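Local coordinates for protein esterase (Uncultured bacterium, PDB 5EGN) that degrades N-acyl homoserine lactones, the signals of bacterial quorum sensing, probably by hydrolysing their lactone ester as an alpha/beta hydrolase, at residues P21-H26 with A87-N92; W35-F40 with Y244-P249; I98-N103 with N113-S118; E147-A152 with D214-V219; D197-I202 with D227-A232. The protein carries 2 engineered substitutions. One frame throughout, in Å; residues are numbered along the deposited sequence.

Interaction 1 of 5, residues P21-H26 with A87-N92; sequences PIVFLH and AVFVGN
A87 CB touches two side chains, 3.9 Å from P21 CB and 3.7 Å from V23 CG2. V88 stands beside I22, while its backbone grips the residues flanking I22: V88 N donates to P21 O and V88 O accepts from V23 N. F89 shares the sheet face of V23: chi1 of -67° sets F89 CG anti to the carbonyl carbon, and the ring lies alongside V23, F89 CD1 3.6 Å from V23 CB. V75 and L79 of helix 68-81 and A99 and L102 of helix 94-105 also pack on this ring. V90 returns to the face of I22 and F24: its CG2 meets I22 CG2 at 3.8 Å, and its CB approaches F24 CD2 to the same distance. V90 N bonds to V23 O, and V90 O takes L25 N at 2.9 Å. G91 pairs with L25, whose CB lies 4.2 Å from G91 CA. N92 N closes the ladder on L25 O at 3.1 Å; in the N92 side chain ND2 donates to L116 O and OD1 accepts from Q245 NE2. The two are parallel inner strands of the alpha/beta hydrolase sheet, the second running into the probable GxSxG nucleophile elbow, G91, S93 and G95.

Interaction 2 of 5, residues W35-F40 with Y244-P249; sequences WYFQTF and YQLERP
Q245 NE2 sits 3.4 Å above the plane of the W35 indole, displaced toward the rim formed by CZ3 and CH2. Ring and amide planes are 30° apart, so the amide leans over the face. In Q245, chi1 of 78° places CG between the backbone N and the carbonyl carbon, 3.7 Å from W35 CZ3, and the bend at chi2 turns the amide over the indole. Q38 crosses this chain at about a right angle: its OE1 rests 3.4 Å from Q245 CB, and its NE2 donates to Q245 O at 3.1 Å, in the carbonyl plane on a lone pair. Here the weakly bonded turn of helix 36-39, after strand 21-25 of the alpha/beta hydrolase sheet, meets the short helix 244-247, which follows strand 233-237 in the chain. L246 CD2 lies at the edge of the F37 ring, in its plane, 4.0 Å from F37 CD2, and P249 CB comes 3.9 Å from F37 CB. Farther out, N253 OD1 accepts from Q38 NE2. E160 of the second subunit packs on both F37 and P249.

Interaction 3 of 5, residues I98-N103 with N113-S118; sequences IAMQLN and NLILSS
N103, on helix 94-105, points its CB toward strand 110-116, and its CG comes 3.4 Å from N113 ND2. At the tip the amide divides: OD1 accepts from N113 ND2 at 3.1 Å, and ND2 donates to N113 OD1 at 2.8 Å. ND2 also donates to A99 O one helical turn back, at 2.9 Å and nearly straight (171°). N103 N reaches A99 O from the other face of that carbonyl. The two amide planes stand 62° apart, so the reciprocal pair is not coplanar, and N113 ND2 approaches from 35° above the N103 carbonyl plane. Two residues on, I115 CD1 lies 4.2 Å from both A99 CB and M100 CG. M100 CE stops 4.1 Å from S118 OG, a hydroxyl bonded to S93 O. Helix and strand belong to one beta-alpha-beta unit. Within this buried, largely apolar interface, the amides pair by two bonds poorly aimed at the acceptors, so each probably satisfies the other in part, and the nearly straight bond to A99 O helps to set the rotation of the N103 amide.

Interaction 4 of 5, residues E147-A152 with D214-V219; sequences EGAVSA and DLVTTV. Engineered in segment 214-219: V216 (natural residue Ala).
This is a loop-to-loop contact where the helices inserted between strands 110-116 and 206-211, which probably form the cap, meet the core of the alpha/beta hydrolase fold; one backbone hydrogen bond and a small apolar touch hold it. L215 N donates to G148 O at 2.9 Å with an N-H...O angle of 157°. The same carbonyl oxygen lies 3.4 Å from L215 CB, and L215 CD1 comes to 4.2 Å from G148 CA, so the leucine runs over a backbone that carries no side chain at this point. Beside that bond, A149 CB meets V216 CG2 at 3.6 Å; V216 is an engineered residue, alanine in the natural sequence, and its CG2 branch also approaches A149 CA. D214 stabilises its own loop. Its CG is anti to the backbone N (chi1 -168°), which brings D214 OD1 back to accept from T217 N at 2.9 Å, an Asx motif in which T217 N reaches OD1 from above the carboxylate plane. The other oxygen, OD2, is bonded to H242 ND1, an arrangement consistent with the acid and histidine of a catalytic triad, and the backbone of A149 is bonded to H242 too. The segment 147-152 links helix 138-146 to helix 152-157, whose N-cap is S151, while 214-219 follows strand 206-211 and leads through T218, the N-cap, into helix 219-228.

Interaction 5 of 5, residues D197-I202 with D227-A232; sequences DRLSSI and DNIPGA
L199 lies obliquely across the stem of N228, its CB 3.9 Å and its CD1 4.0 Å from N228 CB. The asparagine comes in the last, weakly bonded part of helix 219-228, in the beta-alpha-beta unit 206-211, 219-228, 233-237 of the alpha/beta hydrolase fold; the L199 segment is the loop leading into the first of those strands. The N228 amide has its own partner, ND2 bonding back to L224 O. Inward of this pair, I202 and I229 meet through two branches: CG2 of I202 is 3.9 Å from CG2 of I229, and the two CD1 atoms are 4.0 Å apart. L199 O faces I229 CG1 at 3.7 Å. M100 of helix 94-105 packs on L199, and N103 and L104 of that helix pack on I202. P230 approaches the loop carbonyls, its CG 3.6 Å from S200 O and its CD close to I202 O. From I229 the chain makes a type II turn, closed by A232 N on I229 O. S200 CA approaches N228 O at 3.2 Å, a CA-H...O contact with an angle of 132° at the hydrogen.

Interactions 1 and 3 share the central sheet: strands 87-92 and 110-116 are neighbours in it, the contact centres are about 8 Å apart, and F89 O and G91 O probably accept from L114 N and L116 N. Interaction 2, with 203 residues between its segments, encloses interactions 3, 4 and 5 along the chain and touches interaction 1 where W35 packs against F24 and L25. S151 of interaction 4 probably bonds to E247 of interaction 2. Interactions 3 and 5, centres about 12 Å apart, meet through M100 and N103. The probable elbow after strand 87-92 and the D214-H242 pair bring interactions 1 and 4 near the likely active site; the centre of interaction 5 lies about 19 Å and 24 Å from theirs.

Interaction 1 of 5, residues P21-H26 with A87-N92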
# COMPACT_ATOMS: atom_id res chain seq x y z
N PRO A 21 16.68 2.23 -12.12
CA PRO A 21 15.39 2.78 -11.71
C PRO A 21 14.19 2.04 -12.31
O PRO A 21 14.18 1.71 -13.49
CB PRO A 21 15.44 4.22 -12.23
CG PRO A 21 16.88 4.49 -12.52
CD PRO A 21 17.44 3.18 -12.95
N ILE A 22 13.18 1.80 -11.47
CA ILE A 22 11.91 1.24 -11.94
C ILE A 22 10.76 2.15 -11.54
O ILE A 22 10.56 2.42 -10.35
CB ILE A 22 11.65 -0.17 -11.37
CG1 ILE A 22 12.79 -1.12 -11.72
CG2 ILE A 22 10.32 -0.72 -11.88
CD1 ILE A 22 12.62 -2.51 -11.14
N VAL A 23 10.00 2.63 -12.52
CA VAL A 23 8.91 3.55 -12.23
C VAL A 23 7.54 2.88 -12.31
O VAL A 23 7.14 2.39 -13.37
CB VAL A 23 8.93 4.76 -13.17
CG1 VAL A 23 7.75 5.67 -12.89
CG2 VAL A 23 10.24 5.53 -13.01
N PHE A 24 6.82 2.86 -11.19
CA PHE A 24 5.49 2.29 -11.12
C PHE A 24 4.40 3.36 -11.25
O PHE A 24 4.34 4.34 -10.47
CB PHE A 24 5.30 1.50 -9.82
CG PHE A 24 6.23 0.32 -9.68
CD1 PHE A 24 7.42 0.45 -9.00
CD2 PHE A 24 5.90 -0.91 -10.23
CE1 PHE A 24 8.27 -0.63 -8.86
CE2 PHE A 24 6.75 -1.99 -10.10
CZ PHE A 24 7.93 -1.85 -9.41
N LEU A 25 3.55 3.13 -12.26
CA LEU A 25 2.46 4.02 -12.63
C LEU A 25 1.14 3.30 -12.42
O LEU A 25 0.79 2.39 -13.17
CB LEU A 25 2.61 4.44 -14.09
CG LEU A 25 3.95 5.05 -14.46
CD1 LEU A 25 4.04 5.38 -15.95
CD2 LEU A 25 4.16 6.29 -13.62
N HIS A 26 0.39 3.73 -11.41
CA HIS A 26 -0.84 3.06 -11.00
C HIS A 26 -1.98 3.22 -12.01
O HIS A 26 -1.97 4.16 -12.80
CB HIS A 26 -1.28 3.59 -9.63
CG HIS A 26 -1.80 5.00 -9.67
ND1 HIS A 26 -3.10 5.30 -10.04
CD2 HIS A 26 -1.20 6.18 -9.39
CE1 HIS A 26 -3.27 6.61 -9.99
NE2 HIS A 26 -2.14 7.17 -9.59
N ALA A 87 14.74 5.08 -17.15
CA ALA A 87 14.08 4.22 -16.18
C ALA A 87 13.30 3.07 -16.81
O ALA A 87 12.94 3.12 -17.99
CB ALA A 87 13.15 5.06 -15.30
N VAL A 88 13.07 2.04 -16.01
CA VAL A 88 12.15 0.96 -16.36
C VAL A 88 10.74 1.40 -16.00
O VAL A 88 10.48 1.78 -14.87
CB VAL A 88 12.50 -0.34 -15.61
CG1 VAL A 88 11.33 -1.32 -15.67
CG2 VAL A 88 13.78 -0.95 -16.16
N PHE A 89 9.83 1.35 -16.96
CA PHE A 89 8.48 1.83 -16.70
C PHE A 89 7.44 0.71 -16.66
O PHE A 89 7.26 -0.03 -17.62
CB PHE A 89 8.07 2.87 -17.75
CG PHE A 89 8.86 4.15 -17.65
CD1 PHE A 89 8.55 5.09 -16.69
CD2 PHE A 89 9.91 4.39 -18.52
CE1 PHE A 89 9.27 6.27 -16.60
CE2 PHE A 89 10.64 5.56 -18.43
CZ PHE A 89 10.31 6.50 -17.47
N VAL A 90 6.78 0.60 -15.51
CA VAL A 90 5.72 -0.37 -15.30
C VAL A 90 4.38 0.35 -15.21
O VAL A 90 4.07 0.98 -14.20
CB VAL A 90 5.96 -1.20 -14.03
CG1 VAL A 90 4.92 -2.29 -13.91
CG2 VAL A 90 7.36 -1.80 -14.06
N GLY A 91 3.58 0.24 -16.27
CA GLY A 91 2.32 0.95 -16.34
C GLY A 91 1.10 0.05 -16.33
O GLY A 91 1.04 -0.94 -17.05
N ASN A 92 0.12 0.42 -15.51
CA ASN A 92 -1.13 -0.32 -15.40
C ASN A 92 -2.30 0.51 -15.90
O ASN A 92 -2.53 1.61 -15.41
CB ASN A 92 -1.36 -0.75 -13.95
CG ASN A 92 -2.48 -1.76 -13.81
OD1 ASN A 92 -3.09 -1.88 -12.75
ND2 ASN A 92 -2.77 -2.48 -14.88

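Interaction 2 of 5, residues W35-F40 with Y244-P249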
# COMPACT_ATOMS: atom_id res chain seq x y z
N TRP A 35 0.97 -0.76 -5.54
CA TRP A 35 2.25 -1.41 -5.83
C TRP A 35 2.95 -1.95 -4.59
O TRP A 35 4.15 -2.22 -4.63
CB TRP A 35 3.17 -0.43 -6.56
CG TRP A 35 2.63 0.06 -7.86
CD1 TRP A 35 2.23 1.32 -8.16
CD2 TRP A 35 2.42 -0.72 -9.05
NE1 TRP A 35 1.79 1.39 -9.46
CE2 TRP A 35 1.90 0.15 -10.03
CE3 TRP A 35 2.62 -2.07 -9.38
CZ2 TRP A 35 1.57 -0.28 -11.31
CZ3 TRP A 35 2.30 -2.49 -10.66
CH2 TRP A 35 1.78 -1.60 -11.61
N TYR A 36 2.19 -2.12 -3.50
CA TYR A 36 2.76 -2.50 -2.20
C TYR A 36 3.61 -3.76 -2.27
O TYR A 36 4.68 -3.82 -1.67
CB TYR A 36 1.65 -2.68 -1.15
CG TYR A 36 2.18 -3.09 0.21
CD1 TYR A 36 2.89 -2.19 0.99
CD2 TYR A 36 1.99 -4.38 0.70
CE1 TYR A 36 3.40 -2.56 2.22
CE2 TYR A 36 2.50 -4.76 1.93
CZ TYR A 36 3.20 -3.84 2.69
OH TYR A 36 3.70 -4.21 3.91
N PHE A 37 3.15 -4.75 -3.02
CA PHE A 37 3.87 -6.02 -3.08
C PHE A 37 5.03 -5.99 -4.07
O PHE A 37 5.85 -6.91 -4.09
CB PHE A 37 2.92 -7.16 -3.44
CG PHE A 37 1.87 -7.43 -2.40
CD1 PHE A 37 2.21 -8.01 -1.18
CD2 PHE A 37 0.55 -7.11 -2.63
CE1 PHE A 37 1.24 -8.26 -0.23
CE2 PHE A 37 -0.42 -7.36 -1.69
CZ PHE A 37 -0.08 -7.93 -0.48
N GLN A 38 5.10 -4.95 -4.88
CA GLN A 38 6.20 -4.81 -5.84
C GLN A 38 7.27 -3.86 -5.33
O GLN A 38 8.46 -4.11 -5.47
CB GLN A 38 5.68 -4.32 -7.20
CG GLN A 38 4.94 -5.36 -8.01
CD GLN A 38 3.55 -5.65 -7.48
OE1 GLN A 38 2.78 -4.73 -7.19
NE2 GLN A 38 3.21 -6.93 -7.36
N THR A 39 6.81 -2.76 -4.72
CA THR A 39 7.65 -1.64 -4.34
C THR A 39 8.91 -2.02 -3.55
O THR A 39 10.01 -1.62 -3.90
CB THR A 39 6.85 -0.62 -3.50
OG1 THR A 39 5.76 -0.12 -4.28
CG2 THR A 39 7.74 0.53 -3.07
N PHE A 40 8.73 -2.81 -2.50
CA PHE A 40 9.82 -3.08 -1.57
C PHE A 40 10.71 -4.28 -1.92
O PHE A 40 11.92 -4.22 -1.70
CB PHE A 40 9.24 -3.24 -0.16
CG PHE A 40 8.48 -2.03 0.31
CD1 PHE A 40 9.14 -0.94 0.84
CD2 PHE A 40 7.10 -1.98 0.19
CE1 PHE A 40 8.44 0.18 1.26
CE2 PHE A 40 6.40 -0.87 0.61
CZ PHE A 40 7.07 0.21 1.15
N TYR A 244 -2.94 -7.89 -12.27
CA TYR A 244 -2.00 -9.00 -12.10
C TYR A 244 -1.10 -8.80 -10.88
O TYR A 244 -0.75 -9.77 -10.19
CB TYR A 244 -1.15 -9.15 -13.36
CG TYR A 244 -0.35 -10.44 -13.44
CD1 TYR A 244 -0.69 -11.55 -12.68
CD2 TYR A 244 0.75 -10.54 -14.29
CE1 TYR A 244 0.04 -12.72 -12.75
CE2 TYR A 244 1.48 -11.71 -14.37
CZ TYR A 244 1.13 -12.79 -13.60
OH TYR A 244 1.86 -13.95 -13.68
N GLN A 245 -0.74 -7.55 -10.60
CA GLN A 245 0.18 -7.26 -9.50
C GLN A 245 -0.47 -7.49 -8.14
O GLN A 245 0.22 -7.59 -7.12
CB GLN A 245 0.71 -5.83 -9.60
CG GLN A 245 -0.26 -4.75 -9.13
CD GLN A 245 -1.19 -4.28 -10.22
OE1 GLN A 245 -1.88 -5.07 -10.86
NE2 GLN A 245 -1.21 -2.97 -10.45
N LEU A 246 -1.80 -7.58 -8.12
CA LEU A 246 -2.53 -7.84 -6.88
C LEU A 246 -3.13 -9.24 -6.86
O LEU A 246 -3.20 -9.88 -5.80
CB LEU A 246 -3.63 -6.80 -6.68
CG LEU A 246 -3.22 -5.46 -6.08
CD1 LEU A 246 -4.44 -4.59 -5.83
CD2 LEU A 246 -2.44 -5.67 -4.79
N GLU A 247 -3.57 -9.72 -8.02
CA GLU A 247 -4.22 -11.03 -8.11
C GLU A 247 -3.22 -12.17 -7.91
O GLU A 247 -3.50 -13.12 -7.18
CB GLU A 247 -4.94 -11.17 -9.45
CG GLU A 247 -6.11 -10.20 -9.62
CD GLU A 247 -6.86 -10.41 -10.92
OE1 GLU A 247 -6.93 -9.45 -11.72
OE2 GLU A 247 -7.39 -11.52 -11.14
N ARG A 248 -2.07 -12.07 -8.56
CA ARG A 248 -0.99 -13.04 -8.36
C ARG A 248 0.35 -12.31 -8.25
O ARG A 248 1.17 -12.39 -9.16
CB ARG A 248 -0.95 -14.06 -9.49
CG ARG A 248 -2.27 -14.78 -9.75
CD ARG A 248 -2.10 -15.94 -10.71
NE ARG A 248 -1.34 -17.03 -10.12
CZ ARG A 248 -1.86 -17.97 -9.33
NH1 ARG A 248 -3.15 -17.94 -9.03
NH2 ARG A 248 -1.08 -18.93 -8.84
N PRO A 249 0.57 -11.59 -7.14
CA PRO A 249 1.69 -10.67 -6.95
C PRO A 249 3.08 -11.27 -7.18
O PRO A 249 3.88 -10.66 -7.88
CB PRO A 249 1.54 -10.24 -5.48
CG PRO A 249 0.09 -10.42 -5.19
CD PRO A 249 -0.30 -11.65 -5.94

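Interaction 3 of 5, residues I98-N103 with N113-S118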
# COMPACT_ATOMS: atom_id res chain seq x y z
N ILE A 98 0.47 6.33 -20.08
CA ILE A 98 1.47 7.32 -19.67
C ILE A 98 2.87 6.89 -20.09
O ILE A 98 3.65 7.70 -20.60
CB ILE A 98 1.43 7.55 -18.15
CG1 ILE A 98 0.08 8.14 -17.73
CG2 ILE A 98 2.55 8.47 -17.72
CD1 ILE A 98 -0.14 8.17 -16.24
N ALA A 99 3.18 5.62 -19.89
CA ALA A 99 4.48 5.07 -20.28
C ALA A 99 4.70 5.15 -21.80
O ALA A 99 5.78 5.49 -22.26
CB ALA A 99 4.61 3.64 -19.80
N MET A 100 3.66 4.81 -22.56
CA MET A 100 3.75 4.85 -24.02
C MET A 100 3.95 6.28 -24.53
O MET A 100 4.82 6.53 -25.38
CB MET A 100 2.50 4.22 -24.65
CG MET A 100 2.46 2.70 -24.55
SD MET A 100 1.10 1.93 -25.45
CE MET A 100 -0.27 2.26 -24.35
N GLN A 101 3.15 7.20 -24.01
CA GLN A 101 3.30 8.62 -24.32
C GLN A 101 4.71 9.09 -23.97
O GLN A 101 5.30 9.91 -24.67
CB GLN A 101 2.26 9.44 -23.56
CG GLN A 101 2.07 10.84 -24.11
CD GLN A 101 1.54 10.83 -25.52
OE1 GLN A 101 0.48 10.27 -25.80
NE2 GLN A 101 2.28 11.44 -26.44
N LEU A 102 5.24 8.55 -22.88
CA LEU A 102 6.59 8.87 -22.44
C LEU A 102 7.63 8.36 -23.43
O LEU A 102 8.65 9.00 -23.66
CB LEU A 102 6.85 8.30 -21.04
CG LEU A 102 8.04 8.83 -20.25
CD1 LEU A 102 7.74 8.76 -18.76
CD2 LEU A 102 9.31 8.06 -20.56
N ASN A 103 7.36 7.20 -24.02
CA ASN A 103 8.22 6.67 -25.08
C ASN A 103 8.16 7.54 -26.33
O ASN A 103 9.14 7.66 -27.06
CB ASN A 103 7.84 5.23 -25.42
CG ASN A 103 8.55 4.21 -24.57
OD1 ASN A 103 9.48 3.54 -25.02
ND2 ASN A 103 8.14 4.09 -23.31
N ASN A 113 9.85 -1.06 -21.09
CA ASN A 113 8.49 -0.96 -20.57
C ASN A 113 7.86 -2.30 -20.22
O ASN A 113 8.02 -3.28 -20.94
CB ASN A 113 7.59 -0.25 -21.59
CG ASN A 113 8.20 1.05 -22.10
OD1 ASN A 113 8.26 2.04 -21.37
ND2 ASN A 113 8.64 1.04 -23.35
N LEU A 114 7.16 -2.33 -19.09
CA LEU A 114 6.23 -3.41 -18.81
C LEU A 114 4.82 -2.82 -18.82
O LEU A 114 4.43 -2.12 -17.89
CB LEU A 114 6.53 -4.10 -17.47
CG LEU A 114 5.88 -5.48 -17.27
CD1 LEU A 114 6.66 -6.30 -16.25
CD2 LEU A 114 4.42 -5.39 -16.84
N ILE A 115 4.08 -3.09 -19.89
CA ILE A 115 2.71 -2.61 -20.02
C ILE A 115 1.73 -3.65 -19.48
O ILE A 115 1.59 -4.73 -20.06
CB ILE A 115 2.36 -2.30 -21.48
CG1 ILE A 115 3.47 -1.46 -22.12
CG2 ILE A 115 1.05 -1.55 -21.57
CD1 ILE A 115 3.52 -0.05 -21.60
N LEU A 116 1.06 -3.33 -18.38
CA LEU A 116 0.11 -4.26 -17.78
C LEU A 116 -1.34 -3.82 -18.00
O LEU A 116 -1.75 -2.77 -17.50
CB LEU A 116 0.36 -4.42 -16.28
CG LEU A 116 -0.61 -5.38 -15.60
CD1 LEU A 116 -0.27 -6.82 -15.96
CD2 LEU A 116 -0.64 -5.18 -14.10
N SER A 117 -2.08 -4.63 -18.73
CA SER A 117 -3.52 -4.44 -18.94
C SER A 117 -3.86 -3.04 -19.43
O SER A 117 -4.58 -2.30 -18.76
CB SER A 117 -4.28 -4.73 -17.64
OG SER A 117 -3.99 -6.04 -17.17
N SER A 118 -3.36 -2.67 -20.60
CA SER A 118 -3.62 -1.35 -21.16
C SER A 118 -4.06 -1.43 -22.62
O SER A 118 -4.27 -2.52 -23.16
CB SER A 118 -2.39 -0.46 -21.03
OG SER A 118 -2.70 0.89 -21.30

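Interaction 4 of 5, residues E147-A152 with D214-V219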
# COMPACT_ATOMS: atom_id res chain seq x y z
N GLU A 147 -16.55 -5.20 -11.97
CA GLU A 147 -16.86 -6.62 -11.87
C GLU A 147 -16.26 -7.42 -13.03
O GLU A 147 -16.24 -8.65 -13.00
CB GLU A 147 -18.37 -6.84 -11.80
CG GLU A 147 -18.93 -6.69 -10.39
CD GLU A 147 -20.44 -6.79 -10.34
OE1 GLU A 147 -21.07 -6.91 -11.41
OE2 GLU A 147 -20.99 -6.76 -9.22
N GLY A 148 -15.76 -6.72 -14.04
CA GLY A 148 -15.10 -7.36 -15.16
C GLY A 148 -13.60 -7.15 -15.13
O GLY A 148 -12.89 -7.50 -16.08
N ALA A 149 -13.11 -6.59 -14.03
CA ALA A 149 -11.69 -6.27 -13.89
C ALA A 149 -10.92 -7.34 -13.13
O ALA A 149 -9.69 -7.34 -13.12
CB ALA A 149 -11.53 -4.93 -13.19
N VAL A 150 -11.64 -8.25 -12.48
CA VAL A 150 -11.00 -9.33 -11.74
C VAL A 150 -11.51 -10.68 -12.21
O VAL A 150 -12.66 -10.82 -12.63
CB VAL A 150 -11.23 -9.19 -10.22
CG1 VAL A 150 -10.39 -8.05 -9.66
CG2 VAL A 150 -12.70 -8.98 -9.92
N SER A 151 -10.64 -11.69 -12.15
CA SER A 151 -11.01 -13.03 -12.58
C SER A 151 -11.95 -13.68 -11.58
O SER A 151 -12.09 -13.21 -10.45
CB SER A 151 -9.76 -13.90 -12.78
OG SER A 151 -9.16 -14.21 -11.54
N ALA A 152 -12.60 -14.76 -12.00
CA ALA A 152 -13.49 -15.51 -11.12
C ALA A 152 -12.71 -16.10 -9.95
O ALA A 152 -13.18 -16.09 -8.81
CB ALA A 152 -14.21 -16.60 -11.90
N ASP A 214 -9.70 -10.31 -18.24
CA ASP A 214 -9.87 -8.86 -18.18
C ASP A 214 -10.86 -8.39 -19.24
O ASP A 214 -10.66 -8.62 -20.44
CB ASP A 214 -8.53 -8.15 -18.34
CG ASP A 214 -8.60 -6.67 -17.99
OD1 ASP A 214 -9.71 -6.12 -17.85
OD2 ASP A 214 -7.52 -6.04 -17.86
N LEU A 215 -11.93 -7.75 -18.78
CA LEU A 215 -12.99 -7.24 -19.66
C LEU A 215 -12.94 -5.72 -19.73
O LEU A 215 -13.50 -5.12 -20.65
CB LEU A 215 -14.36 -7.73 -19.18
CG LEU A 215 -14.57 -9.23 -19.30
CD1 LEU A 215 -15.82 -9.69 -18.56
CD2 LEU A 215 -14.66 -9.62 -20.76
N VAL A 216 -12.28 -5.10 -18.75
CA VAL A 216 -12.00 -3.67 -18.74
C VAL A 216 -11.00 -3.33 -19.84
O VAL A 216 -11.18 -2.38 -20.60
CB VAL A 216 -11.44 -3.21 -17.38
CG1 VAL A 216 -11.00 -1.76 -17.43
CG2 VAL A 216 -12.48 -3.41 -16.29
N THR A 217 -9.93 -4.12 -19.89
CA THR A 217 -8.97 -4.08 -20.99
C THR A 217 -8.89 -5.49 -21.58
O THR A 217 -8.32 -6.41 -20.98
CB THR A 217 -7.58 -3.58 -20.52
OG1 THR A 217 -7.53 -2.15 -20.64
CG2 THR A 217 -6.46 -4.16 -21.37
N THR A 218 -9.52 -5.67 -22.75
CA THR A 218 -9.64 -6.98 -23.35
C THR A 218 -8.30 -7.48 -23.88
O THR A 218 -7.37 -6.70 -24.07
CB THR A 218 -10.67 -6.99 -24.50
OG1 THR A 218 -10.21 -6.19 -25.59
CG2 THR A 218 -12.02 -6.45 -24.02
N VAL A 219 -8.21 -8.79 -24.11
CA VAL A 219 -6.99 -9.39 -24.62
C VAL A 219 -6.66 -8.77 -25.98
O VAL A 219 -5.50 -8.52 -26.29
CB VAL A 219 -7.12 -10.92 -24.74
CG1 VAL A 219 -5.92 -11.51 -25.47
CG2 VAL A 219 -7.25 -11.53 -23.36

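Interaction 5 of 5, residues D197-I202 with D227-A232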
# COMPACT_ATOMS: atom_id res chain seq x y z
N ASP A 197 -1.71 4.80 -34.73
CA ASP A 197 -0.85 5.01 -35.89
C ASP A 197 0.60 5.25 -35.50
O ASP A 197 1.51 5.15 -36.33
CB ASP A 197 -1.37 6.19 -36.72
CG ASP A 197 -1.72 7.38 -35.86
OD1 ASP A 197 -2.22 7.18 -34.73
OD2 ASP A 197 -1.51 8.53 -36.31
N ARG A 198 0.83 5.56 -34.23
CA ARG A 198 2.15 5.96 -33.76
C ARG A 198 2.82 4.88 -32.92
O ARG A 198 3.92 5.07 -32.41
CB ARG A 198 2.05 7.27 -32.97
CG ARG A 198 1.61 8.46 -33.81
CD ARG A 198 1.26 9.67 -32.96
NE ARG A 198 -0.10 9.62 -32.43
CZ ARG A 198 -0.64 10.56 -31.67
NH1 ARG A 198 0.07 11.63 -31.33
NH2 ARG A 198 -1.89 10.43 -31.23
N LEU A 199 2.15 3.73 -32.78
CA LEU A 199 2.67 2.64 -31.95
C LEU A 199 3.98 2.08 -32.48
O LEU A 199 4.86 1.70 -31.71
CB LEU A 199 1.64 1.52 -31.84
CG LEU A 199 0.47 1.73 -30.88
CD1 LEU A 199 -0.63 0.74 -31.16
CD2 LEU A 199 0.95 1.61 -29.44
N SER A 200 4.11 2.04 -33.80
CA SER A 200 5.29 1.45 -34.43
C SER A 200 6.52 2.34 -34.29
O SER A 200 7.63 1.93 -34.66
CB SER A 200 5.02 1.16 -35.91
OG SER A 200 4.55 2.31 -36.58
N SER A 201 6.33 3.54 -33.77
CA SER A 201 7.45 4.44 -33.48
C SER A 201 8.06 4.11 -32.12
O SER A 201 9.19 4.49 -31.84
CB SER A 201 7.00 5.90 -33.53
OG SER A 201 5.97 6.15 -32.58
N ILE A 202 7.30 3.42 -31.27
CA ILE A 202 7.83 2.91 -30.02
C ILE A 202 8.77 1.75 -30.30
O ILE A 202 8.33 0.71 -30.79
CB ILE A 202 6.71 2.42 -29.07
CG1 ILE A 202 5.72 3.55 -28.79
CG2 ILE A 202 7.30 1.87 -27.78
CD1 ILE A 202 4.58 3.15 -27.88
N ASP A 227 1.32 -6.18 -30.92
CA ASP A 227 1.52 -6.50 -32.32
C ASP A 227 2.13 -5.35 -33.12
O ASP A 227 2.81 -5.58 -34.12
CB ASP A 227 0.20 -6.93 -32.96
CG ASP A 227 -0.32 -8.25 -32.42
OD1 ASP A 227 0.50 -9.05 -31.92
OD2 ASP A 227 -1.54 -8.49 -32.50
N ASN A 228 1.89 -4.12 -32.69
CA ASN A 228 2.34 -2.96 -33.46
C ASN A 228 3.59 -2.29 -32.90
O ASN A 228 4.20 -1.45 -33.57
CB ASN A 228 1.20 -1.94 -33.55
CG ASN A 228 0.05 -2.44 -34.41
OD1 ASN A 228 0.06 -2.29 -35.63
ND2 ASN A 228 -0.94 -3.03 -33.76
N ILE A 229 3.98 -2.67 -31.69
CA ILE A 229 5.27 -2.24 -31.15
C ILE A 229 6.33 -3.25 -31.55
O ILE A 229 6.25 -4.42 -31.18
CB ILE A 229 5.23 -2.10 -29.62
CG1 ILE A 229 4.24 -1.01 -29.20
CG2 ILE A 229 6.62 -1.78 -29.07
CD1 ILE A 229 4.10 -0.85 -27.71
N PRO A 230 7.32 -2.80 -32.34
CA PRO A 230 8.40 -3.66 -32.85
C PRO A 230 9.15 -4.41 -31.75
O PRO A 230 9.71 -3.79 -30.84
CB PRO A 230 9.33 -2.67 -33.55
CG PRO A 230 8.44 -1.56 -33.97
CD PRO A 230 7.41 -1.44 -32.89
N GLY A 231 9.16 -5.74 -31.84
CA GLY A 231 9.91 -6.57 -30.91
C GLY A 231 9.24 -6.75 -29.56
O GLY A 231 9.85 -7.26 -28.62
N ALA A 232 7.98 -6.33 -29.46
CA ALA A 232 7.24 -6.45 -28.22
C ALA A 232 6.81 -7.89 -27.96
O ALA A 232 6.49 -8.63 -28.89
CB ALA A 232 6.03 -5.53 -28.23